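Local coordinates for protein alkaline phosphatase D (Bacillus subtilis, PDB 2YEQ) that hydrolyses phosphate esters, acting as a phosphodiesterase and alkaline phosphatase with an active site that contains iron and calcium, at residues 2-15 / 90-104. Numbering follows the deposited sequence.
Sequences PNFSSYPFTLGVAS and YRFKTGHELSPVGKT. With PE5 (3,6,9,12,15,18,21,24-octaoxahexacosan-1-ol), chain Y; PE5 (3,6,9,12,15,18,21,24-octaoxahexacosan-1-ol), chain P; PE5 (3,6,9,12,15,18,21,24-octaoxahexacosan-1-ol), chain B.
The N-terminal domain of this PhoD-family enzyme, assigned to the E-set clan, probably forms a beta sandwich, and Phe9, Val13 and Tyr7 of segment 2-15 pack here on the hairpin formed by strands 87-94 and 97-105. This hairpin ends in a type II' turn from Thr94 to Glu97 and forms one side of a four-stranded antiparallel sheet, whereas strand 13-16 belongs to a mixed sheet, next to strand 23-28, and directs Val13 and Ser15 toward the hairpin. Ser99 CB sits over the middle of one Phe9 ring face in a CH-pi contact, 3.7 Å from the centroid and 6° from the ring normal. The same ring turns its CZ to the methyl CG2 of Thr94. Val13 spreads its two methyls along the hairpin: CG1, anti to the carbonyl carbon (chi1 -58°), meets Ser99 CB and the edge of the Phe92 ring, while CG2 lies 3.8 Å from Tyr90 CE2. Ser99 is itself fixed by two bonds, since its OG accepts from Phe92 N and donates to Pro100 O. With CG anti to the backbone N (chi1 -178°), the exposed Tyr7 extends its ring to the hairpin, where its OH donates to Leu98 O over 2.6 Å, in the carbonyl plane and on a lone pair. Phe4 meets Thr94 CG2 through CE1 and CZ and Glu97 CG through CD1; Pro8 CG covers one face, and an ether oxygen of a bound polyethylene glycol lies toward the rim of the other. At the amino end, a water links Pro2 O to His96 N. At the opposite end of the contact, Ser15 OG and Thr104 OG1 share a hydrogen bond of 3.0 Å, and a second water bonds to Ser15 OG and Tyr90 OH, 2.8 Å from each, and donates to Lys103 O.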
ATOM      1  N   PRO A   2      25.379 -20.576 -15.169  1.00 39.22           N
ATOM      2  CA  PRO A   2      24.251 -20.222 -16.034  1.00 36.70           C
ATOM      3  C   PRO A   2      24.644 -19.099 -16.982  1.00 34.89           C
ATOM      4  O   PRO A   2      25.379 -18.180 -16.588  1.00 37.33           O
ATOM      5  CB  PRO A   2      23.166 -19.768 -15.054  1.00 36.83           C
ATOM      6  CG  PRO A   2      23.906 -19.354 -13.832  1.00 35.45           C
ATOM      7  CD  PRO A   2      25.060 -20.315 -13.750  1.00 37.80           C
ATOM      8  N   ASN A   3      24.201 -19.203 -18.228  1.00 32.63           N
ATOM      9  CA  ASN A   3      24.415 -18.164 -19.213  1.00 32.90           C
ATOM     10  C   ASN A   3      23.060 -17.770 -19.755  1.00 29.28           C
ATOM     11  O   ASN A   3      22.153 -18.587 -19.835  1.00 34.33           O
ATOM     12  CB  ASN A   3      25.374 -18.637 -20.314  1.00 36.86           C
ATOM     13  CG  ASN A   3      26.696 -19.179 -19.736  1.00 41.71           C
ATOM     14  OD1 ASN A   3      26.949 -20.384 -19.772  1.00 50.55           O
ATOM     15  ND2 ASN A   3      27.513 -18.298 -19.162  1.00 37.59           N
ATOM     16  N   PHE A   4      22.929 -16.497 -20.088  1.00 25.47           N
ATOM     17  CA  PHE A   4      21.664 -15.923 -20.478  1.00 21.95           C
ATOM     18  C   PHE A   4      21.768 -15.301 -21.834  1.00 20.83           C
ATOM     19  O   PHE A   4      22.827 -14.763 -22.191  1.00 21.66           O
ATOM     20  CB  PHE A   4      21.290 -14.841 -19.476  1.00 21.69           C
ATOM     21  CG  PHE A   4      21.066 -15.372 -18.101  1.00 21.37           C
ATOM     22  CD1 PHE A   4      22.133 -15.601 -17.266  1.00 21.67           C
ATOM     23  CD2 PHE A   4      19.786 -15.688 -17.673  1.00 22.06           C
ATOM     24  CE1 PHE A   4      21.930 -16.112 -16.001  1.00 24.76           C
ATOM     25  CE2 PHE A   4      19.569 -16.212 -16.406  1.00 22.63           C
ATOM     26  CZ  PHE A   4      20.619 -16.412 -15.567  1.00 21.53           C
ATOM     27  N   SER A   5      20.672 -15.350 -22.575  1.00 20.83           N
ATOM     28  CA  SER A   5      20.578 -14.719 -23.872  1.00 24.37           C
ATOM     29  C   SER A   5      20.093 -13.268 -23.720  1.00 25.70           C
ATOM     30  O   SER A   5      20.179 -12.461 -24.649  1.00 26.16           O
ATOM     31  CB  SER A   5      19.656 -15.543 -24.785  1.00 25.63           C
ATOM     32  OG  SER A   5      18.402 -15.707 -24.188  1.00 33.24           O
ATOM     33  N   SER A   6      19.608 -12.925 -22.533  1.00 23.05           N
ATOM     34  CA  SER A   6      19.202 -11.555 -22.257  1.00 24.98           C
ATOM     35  C   SER A   6      19.403 -11.256 -20.778  1.00 23.53           C
ATOM     36  O   SER A   6      19.440 -12.165 -19.957  1.00 21.69           O
ATOM     37  CB  SER A   6      17.745 -11.350 -22.664  1.00 27.78           C
ATOM     38  OG  SER A   6      17.535  -9.988 -22.910  1.00 37.45           O
ATOM     39  N   TYR A   7      19.594  -9.986 -20.450  1.00 22.77           N
ATOM     40  CA  TYR A   7      19.886  -9.571 -19.075  1.00 21.09           C
ATOM     41  C   TYR A   7      18.754 -10.053 -18.138  1.00 19.05           C
ATOM     42  O   TYR A   7      17.594  -9.774 -18.401  1.00 21.16           O
ATOM     43  CB  TYR A   7      19.979  -8.053 -19.031  1.00 22.42           C
ATOM     44  CG  TYR A   7      20.318  -7.520 -17.677  1.00 22.33           C
ATOM     45  CD1 TYR A   7      21.546  -7.814 -17.097  1.00 22.79           C
ATOM     46  CD2 TYR A   7      19.416  -6.735 -16.955  1.00 22.03           C
ATOM     47  CE1 TYR A   7      21.886  -7.331 -15.871  1.00 21.40           C
ATOM     48  CE2 TYR A   7      19.752  -6.248 -15.691  1.00 20.73           C
ATOM     49  CZ  TYR A   7      20.991  -6.540 -15.164  1.00 22.31           C
ATOM     50  OH  TYR A   7      21.367  -6.099 -13.898  1.00 23.00           O
ATOM     51  N   PRO A   8      19.078 -10.811 -17.103  1.00 18.32           N
ATOM     52  CA  PRO A   8      18.004 -11.486 -16.346  1.00 20.37           C
ATOM     53  C   PRO A   8      17.286 -10.627 -15.293  1.00 20.13           C
ATOM     54  O   PRO A   8      16.141 -10.933 -14.901  1.00 21.29           O
ATOM     55  CB  PRO A   8      18.710 -12.673 -15.715  1.00 18.67           C
ATOM     56  CG  PRO A   8      20.151 -12.286 -15.639  1.00 19.43           C
ATOM     57  CD  PRO A   8      20.400 -11.410 -16.820  1.00 19.03           C
ATOM     58  N   PHE A   9      17.918  -9.552 -14.839  1.00 21.58           N
ATOM     59  CA  PHE A   9      17.361  -8.775 -13.724  1.00 20.42           C
ATOM     60  C   PHE A   9      16.478  -7.633 -14.245  1.00 21.15           C
ATOM     61  O   PHE A   9      16.659  -6.480 -13.874  1.00 19.61           O
ATOM     62  CB  PHE A   9      18.481  -8.232 -12.831  1.00 20.60           C
ATOM     63  CG  PHE A   9      19.370  -9.299 -12.231  1.00 21.67           C
ATOM     64  CD1 PHE A   9      18.929 -10.081 -11.170  1.00 22.18           C
ATOM     65  CD2 PHE A   9      20.654  -9.499 -12.705  1.00 23.78           C
ATOM     66  CE1 PHE A   9      19.732 -11.039 -10.609  1.00 21.70           C
ATOM     67  CE2 PHE A   9      21.487 -10.480 -12.135  1.00 22.60           C
ATOM     68  CZ  PHE A   9      21.031 -11.231 -11.086  1.00 23.72           C
ATOM     69  N   THR A  10      15.523  -7.975 -15.103  1.00 19.34           N
ATOM     70  CA  THR A  10      14.652  -7.011 -15.767  1.00 19.49           C
ATOM     71  C   THR A  10      13.672  -6.359 -14.784  1.00 18.65           C
ATOM     72  O   THR A  10      13.071  -5.334 -15.103  1.00 19.97           O
ATOM     73  CB  THR A  10      13.812  -7.729 -16.853  1.00 19.94           C
ATOM     74  OG1 THR A  10      13.120  -8.838 -16.228  1.00 20.05           O
ATOM     75  CG2 THR A  10      14.728  -8.263 -18.018  1.00 17.60           C
ATOM     76  N   LEU A  11      13.465  -6.980 -13.627  1.00 18.68           N
ATOM     77  CA  LEU A  11      12.552  -6.431 -12.602  1.00 19.45           C
ATOM     78  C   LEU A  11      13.319  -5.781 -11.469  1.00 19.84           C
ATOM     79  O   LEU A  11      12.740  -5.435 -10.423  1.00 18.74           O
ATOM     80  CB  LEU A  11      11.653  -7.531 -12.042  1.00 19.19           C
ATOM     81  CG  LEU A  11      10.881  -8.268 -13.140  1.00 18.54           C
ATOM     82  CD1 LEU A  11       9.890  -9.222 -12.496  1.00 19.87           C
ATOM     83  CD2 LEU A  11      10.188  -7.330 -14.092  1.00 17.71           C
ATOM     84  N   GLY A  12      14.627  -5.629 -11.673  1.00 20.86           N
ATOM     85  CA  GLY A  12      15.491  -4.982 -10.692  1.00 19.01           C
ATOM     86  C   GLY A  12      15.661  -5.770  -9.418  1.00 18.83           C
ATOM     87  O   GLY A  12      15.658  -7.011  -9.402  1.00 20.37           O
ATOM     88  N   VAL A  13      15.828  -5.027  -8.327  1.00 18.08           N
ATOM     89  CA  VAL A  13      16.035  -5.582  -7.019  1.00 17.10           C
ATOM     90  C   VAL A  13      15.152  -4.856  -6.003  1.00 16.44           C
ATOM     91  O   VAL A  13      14.540  -3.824  -6.314  1.00 20.00           O
ATOM     92  CB  VAL A  13      17.528  -5.489  -6.589  1.00 17.30           C
ATOM     93  CG1 VAL A  13      18.458  -6.231  -7.603  1.00 16.30           C
ATOM     94  CG2 VAL A  13      17.971  -4.004  -6.386  1.00 15.33           C
ATOM     95  N   ALA A  14      15.061  -5.412  -4.810  1.00 16.79           N
ATOM     96  CA  ALA A  14      14.236  -4.812  -3.756  1.00 18.59           C
ATOM     97  C   ALA A  14      14.726  -5.305  -2.426  1.00 18.35           C
ATOM     98  O   ALA A  14      15.441  -6.313  -2.344  1.00 18.59           O
ATOM     99  CB  ALA A  14      12.716  -5.150  -3.940  1.00 16.92           C
ATOM    100  N   SER A  15      14.362  -4.577  -1.377  1.00 19.17           N
ATOM    101  CA  SER A  15      14.607  -5.021  -0.014  1.00 18.98           C
ATOM    102  C   SER A  15      13.401  -4.712   0.856  1.00 17.41           C
ATOM    103  O   SER A  15      12.572  -3.868   0.542  1.00 16.43           O
ATOM    104  CB  SER A  15      15.868  -4.364   0.584  1.00 20.65           C
ATOM    105  OG  SER A  15      15.663  -2.974   0.841  1.00 20.75           O
ATOM    106  N   TYR A  90      23.507  -3.818  -1.406  1.00 21.16           N
ATOM    107  CA  TYR A  90      23.384  -5.222  -1.750  1.00 20.12           C
ATOM    108  C   TYR A  90      23.319  -5.403  -3.250  1.00 19.81           C
ATOM    109  O   TYR A  90      22.930  -4.491  -3.982  1.00 22.40           O
ATOM    110  CB  TYR A  90      22.166  -5.853  -1.034  1.00 20.58           C
ATOM    111  CG  TYR A  90      20.832  -5.296  -1.495  1.00 19.34           C
ATOM    112  CD1 TYR A  90      20.301  -4.157  -0.911  1.00 18.41           C
ATOM    113  CD2 TYR A  90      20.098  -5.925  -2.510  1.00 18.17           C
ATOM    114  CE1 TYR A  90      19.099  -3.643  -1.334  1.00 20.59           C
ATOM    115  CE2 TYR A  90      18.891  -5.416  -2.932  1.00 18.87           C
ATOM    116  CZ  TYR A  90      18.389  -4.288  -2.353  1.00 17.66           C
ATOM    117  OH  TYR A  90      17.213  -3.755  -2.786  1.00 17.53           O
ATOM    118  N   ARG A  91      23.709  -6.592  -3.711  1.00 21.95           N
ATOM    119  CA  ARG A  91      23.580  -6.947  -5.123  1.00 22.56           C
ATOM    120  C   ARG A  91      23.612  -8.447  -5.290  1.00 21.26           C
ATOM    121  O   ARG A  91      24.029  -9.177  -4.386  1.00 22.04           O
ATOM    122  CB  ARG A  91      24.691  -6.307  -5.962  1.00 23.72           C
ATOM    123  CG  ARG A  91      26.015  -6.929  -5.692  1.00 30.34           C
ATOM    124  CD  ARG A  91      27.112  -6.370  -6.586  1.00 34.06           C
ATOM    125  NE  ARG A  91      28.397  -6.863  -6.105  1.00 38.44           N
ATOM    126  CZ  ARG A  91      29.575  -6.453  -6.555  1.00 40.18           C
ATOM    127  NH1 ARG A  91      29.648  -5.516  -7.494  1.00 34.59           N
ATOM    128  NH2 ARG A  91      30.683  -6.972  -6.040  1.00 43.08           N
ATOM    129  N   PHE A  92      23.160  -8.885  -6.456  1.00 22.01           N
ATOM    130  CA  PHE A  92      23.105 -10.291  -6.797  1.00 22.32           C
ATOM    131  C   PHE A  92      23.978 -10.544  -8.014  1.00 21.48           C
ATOM    132  O   PHE A  92      24.178  -9.656  -8.839  1.00 22.85           O
ATOM    133  CB  PHE A  92      21.671 -10.704  -7.152  1.00 21.45           C
ATOM    134  CG  PHE A  92      20.679 -10.516  -6.042  1.00 19.52           C
ATOM    135  CD1 PHE A  92      20.445 -11.530  -5.123  1.00 20.60           C
ATOM    136  CD2 PHE A  92      19.968  -9.338  -5.925  1.00 20.85           C
ATOM    137  CE1 PHE A  92      19.510 -11.372  -4.118  1.00 20.43           C
ATOM    138  CE2 PHE A  92      19.024  -9.163  -4.897  1.00 19.38           C
ATOM    139  CZ  PHE A  92      18.803 -10.186  -4.003  1.00 19.37           C
ATOM    140  N   LYS A  93      24.416 -11.788  -8.156  1.00 23.17           N
ATOM    141  CA  LYS A  93      25.174 -12.234  -9.322  1.00 26.01           C
ATOM    142  C   LYS A  93      24.687 -13.628  -9.684  1.00 24.27           C
ATOM    143  O   LYS A  93      24.555 -14.476  -8.807  1.00 25.75           O
ATOM    144  CB  LYS A  93      26.657 -12.271  -8.980  1.00 27.20           C
ATOM    145  CG  LYS A  93      27.587 -12.552 -10.122  1.00 35.59           C
ATOM    146  CD  LYS A  93      28.975 -12.950  -9.572  1.00 41.86           C
ATOM    147  CE  LYS A  93      30.102 -12.740 -10.581  1.00 47.46           C
ATOM    148  NZ  LYS A  93      31.438 -12.668  -9.910  1.00 51.86           N
ATOM    149  N   THR A  94      24.406 -13.845 -10.961  1.00 22.50           N
ATOM    150  CA  THR A  94      24.056 -15.168 -11.453  1.00 23.02           C
ATOM    151  C   THR A  94      24.883 -15.418 -12.704  1.00 22.16           C
ATOM    152  O   THR A  94      24.818 -14.658 -13.661  1.00 21.95           O
ATOM    153  CB  THR A  94      22.519 -15.336 -11.651  1.00 21.60           C
ATOM    154  OG1 THR A  94      22.222 -16.709 -11.919  1.00 24.90           O
ATOM    155  CG2 THR A  94      21.957 -14.420 -12.746  1.00 21.21           C
ATOM    156  N   GLY A  95      25.681 -16.479 -12.658  1.00 25.37           N
ATOM    157  CA  GLY A  95      26.727 -16.705 -13.638  1.00 26.30           C
ATOM    158  C   GLY A  95      27.640 -15.502 -13.572  1.00 25.68           C
ATOM    159  O   GLY A  95      28.174 -15.153 -12.511  1.00 27.69           O
ATOM    160  N   HIS A  96      27.752 -14.815 -14.691  1.00 25.85           N
ATOM    161  CA  HIS A  96      28.545 -13.605 -14.782  1.00 25.70           C
ATOM    162  C   HIS A  96      27.672 -12.343 -14.717  1.00 26.72           C
ATOM    163  O   HIS A  96      28.201 -11.232 -14.739  1.00 25.61           O
ATOM    164  CB  HIS A  96      29.364 -13.631 -16.083  1.00 27.70           C
ATOM    165  CG  HIS A  96      30.174 -14.879 -16.251  1.00 29.68           C
ATOM    166  ND1 HIS A  96      31.472 -14.989 -15.798  1.00 31.84           N
ATOM    167  CD2 HIS A  96      29.851 -16.084 -16.779  1.00 31.56           C
ATOM    168  CE1 HIS A  96      31.922 -16.205 -16.065  1.00 32.69           C
ATOM    169  NE2 HIS A  96      30.955 -16.892 -16.648  1.00 35.71           N
ATOM    170  N   GLU A  97      26.351 -12.510 -14.663  1.00 24.18           N
ATOM    171  CA  GLU A  97      25.426 -11.366 -14.725  1.00 23.26           C
ATOM    172  C   GLU A  97      25.303 -10.694 -13.354  1.00 24.83           C
ATOM    173  O   GLU A  97      25.180 -11.380 -12.342  1.00 23.58           O
ATOM    174  CB  GLU A  97      24.036 -11.795 -15.216  1.00 24.01           C
ATOM    175  CG  GLU A  97      24.007 -12.497 -16.577  1.00 25.11           C
ATOM    176  CD  GLU A  97      24.231 -11.562 -17.750  1.00 26.62           C
ATOM    177  OE1 GLU A  97      24.011 -10.326 -17.604  1.00 27.39           O
ATOM    178  OE2 GLU A  97      24.625 -12.083 -18.828  1.00 28.93           O
ATOM    179  N   LEU A  98      25.355  -9.363 -13.331  1.00 24.60           N
ATOM    180  CA  LEU A  98      25.244  -8.589 -12.086  1.00 24.48           C
ATOM    181  C   LEU A  98      23.950  -7.785 -12.046  1.00 21.44           C
ATOM    182  O   LEU A  98      23.575  -7.153 -13.018  1.00 19.20           O
ATOM    183  CB  LEU A  98      26.400  -7.608 -11.956  1.00 27.34           C
ATOM    184  CG  LEU A  98      27.757  -8.142 -11.550  1.00 34.60           C
ATOM    185  CD1 LEU A  98      28.778  -6.986 -11.643  1.00 33.24           C
ATOM    186  CD2 LEU A  98      27.701  -8.712 -10.133  1.00 36.39           C
ATOM    187  N   SER A  99      23.272  -7.814 -10.905  1.00 19.85           N
ATOM    188  CA  SER A  99      22.073  -7.001 -10.699  1.00 19.20           C
ATOM    189  C   SER A  99      22.435  -5.533 -10.496  1.00 20.49           C
ATOM    190  O   SER A  99      23.581  -5.198 -10.163  1.00 21.08           O
ATOM    191  CB  SER A  99      21.297  -7.502  -9.473  1.00 19.27           C
ATOM    192  OG  SER A  99      21.920  -7.133  -8.238  1.00 20.29           O
ATOM    193  N   PRO A 100      21.469  -4.639 -10.679  1.00 22.59           N
ATOM    194  CA  PRO A 100      21.624  -3.320 -10.076  1.00 23.49           C
ATOM    195  C   PRO A 100      21.958  -3.412  -8.581  1.00 22.06           C
ATOM    196  O   PRO A 100      21.619  -4.388  -7.902  1.00 23.61           O
ATOM    197  CB  PRO A 100      20.253  -2.677 -10.269  1.00 22.43           C
ATOM    198  CG  PRO A 100      19.578  -3.476 -11.317  1.00 22.47           C
ATOM    199  CD  PRO A 100      20.105  -4.839 -11.192  1.00 22.58           C
ATOM    200  N   VAL A 101      22.625  -2.384  -8.079  1.00 22.79           N
ATOM    201  CA  VAL A 101      22.959  -2.305  -6.673  1.00 20.51           C
ATOM    202  C   VAL A 101      21.754  -1.705  -5.935  1.00 20.66           C
ATOM    203  O   VAL A 101      21.157  -0.739  -6.371  1.00 21.27           O
ATOM    204  CB  VAL A 101      24.209  -1.438  -6.433  1.00 21.94           C
ATOM    205  CG1 VAL A 101      24.430  -1.223  -4.928  1.00 20.62           C
ATOM    206  CG2 VAL A 101      25.455  -2.076  -7.117  1.00 21.68           C
ATOM    207  N   GLY A 102      21.396  -2.306  -4.822  1.00 21.58           N
ATOM    208  CA  GLY A 102      20.325  -1.796  -4.010  1.00 20.52           C
ATOM    209  C   GLY A 102      20.883  -1.184  -2.740  1.00 25.12           C
ATOM    210  O   GLY A 102      22.001  -1.508  -2.288  1.00 23.79           O
ATOM    211  N   LYS A 103      20.086  -0.292  -2.160  1.00 24.33           N
ATOM    212  CA  LYS A 103      20.379   0.293  -0.872  1.00 23.34           C
ATOM    213  C   LYS A 103      19.283  -0.021   0.137  1.00 21.76           C
ATOM    214  O   LYS A 103      18.087   0.068  -0.168  1.00 22.87           O
ATOM    215  CB  LYS A 103      20.499   1.794  -1.047  1.00 25.91           C
ATOM    216  CG  LYS A 103      20.975   2.575   0.140  1.00 29.52           C
ATOM    217  CD  LYS A 103      21.174   4.032  -0.355  1.00 34.93           C
ATOM    218  CE  LYS A 103      21.578   5.013   0.719  1.00 37.82           C
ATOM    219  NZ  LYS A 103      21.514   6.408   0.137  1.00 37.07           N
ATOM    220  N   THR A 104      19.690  -0.348   1.344  1.00 20.67           N
ATOM    221  CA  THR A 104      18.751  -0.682   2.383  1.00 23.38           C
ATOM    222  C   THR A 104      19.208  -0.194   3.757  1.00 25.25           C
ATOM    223  O   THR A 104      20.279   0.400   3.891  1.00 25.87           O
ATOM    224  CB  THR A 104      18.510  -2.199   2.418  1.00 23.93           C
ATOM    225  OG1 THR A 104      17.349  -2.453   3.206  1.00 23.79           O
ATOM    226  CG2 THR A 104      19.714  -2.974   2.981  1.00 20.91           C
TER
HETATM  227  C50 PE5 Y 557      20.847 -21.044 -17.123  1.00 42.99           C
HETATM  228  O1  PE5 Y 557      19.872 -20.056 -17.495  1.00 46.15           O
HETATM  229  C1  PE5 Y 557      19.538 -20.090 -18.895  1.00 48.31           C
HETATM  230  C2  PE5 Y 557      18.707 -18.870 -19.310  1.00 55.10           C
HETATM  231  O2  PE5 Y 557      18.723 -18.605 -20.732  1.00 58.43           O
HETATM  232  C3  PE5 Y 557      17.786 -17.596 -21.150  1.00 47.34           C
HETATM  233  C4  PE5 Y 557      18.257 -16.196 -20.812  1.00 31.41           C
HETATM  234  C50 PE5 P 546      33.697  -5.691  -7.249  1.00 49.45           C
HETATM  235  O1  PE5 P 546      32.759  -4.874  -7.954  1.00 59.78           O
HETATM  236  C1  PE5 P 546      32.397  -3.674  -7.251  1.00 53.38           C
HETATM  237  C2  PE5 P 546      31.481  -2.797  -8.108  1.00 53.25           C
HETATM  238  O2  PE5 P 546      30.233  -2.538  -7.441  1.00 54.37           O
HETATM  239  C3  PE5 P 546      29.295  -1.717  -8.172  1.00 47.81           C
HETATM  240  C4  PE5 P 546      28.358  -2.524  -9.092  1.00 45.15           C
HETATM  241  O3  PE5 P 546      28.131  -3.874  -8.675  1.00 53.02           O
HETATM  242  C50 PE5 B 581      25.265   7.586  -0.733  1.00 60.04           C
HETATM  243  O1  PE5 B 581      24.341   6.744  -1.435  1.00 60.97           O
HETATM  244  C1  PE5 B 581      24.030   7.277  -2.725  1.00 58.19           C
HETATM  245  C2  PE5 B 581      23.001   6.415  -3.449  1.00 56.09           C
HETATM  246  O2  PE5 B 581      21.763   6.445  -2.729  1.00 56.16           O
HETATM  247  C3  PE5 B 581      20.603   6.609  -3.547  1.00 49.05           C
HETATM  248  C4  PE5 B 581      19.385   6.564  -2.661  1.00 43.56           C
HETATM  249  O   HOH W   1      26.554 -15.784 -16.995  1.00 34.41           O
HETATM  250  O   HOH W   2      16.289  -1.500  -1.403  1.00 17.61           O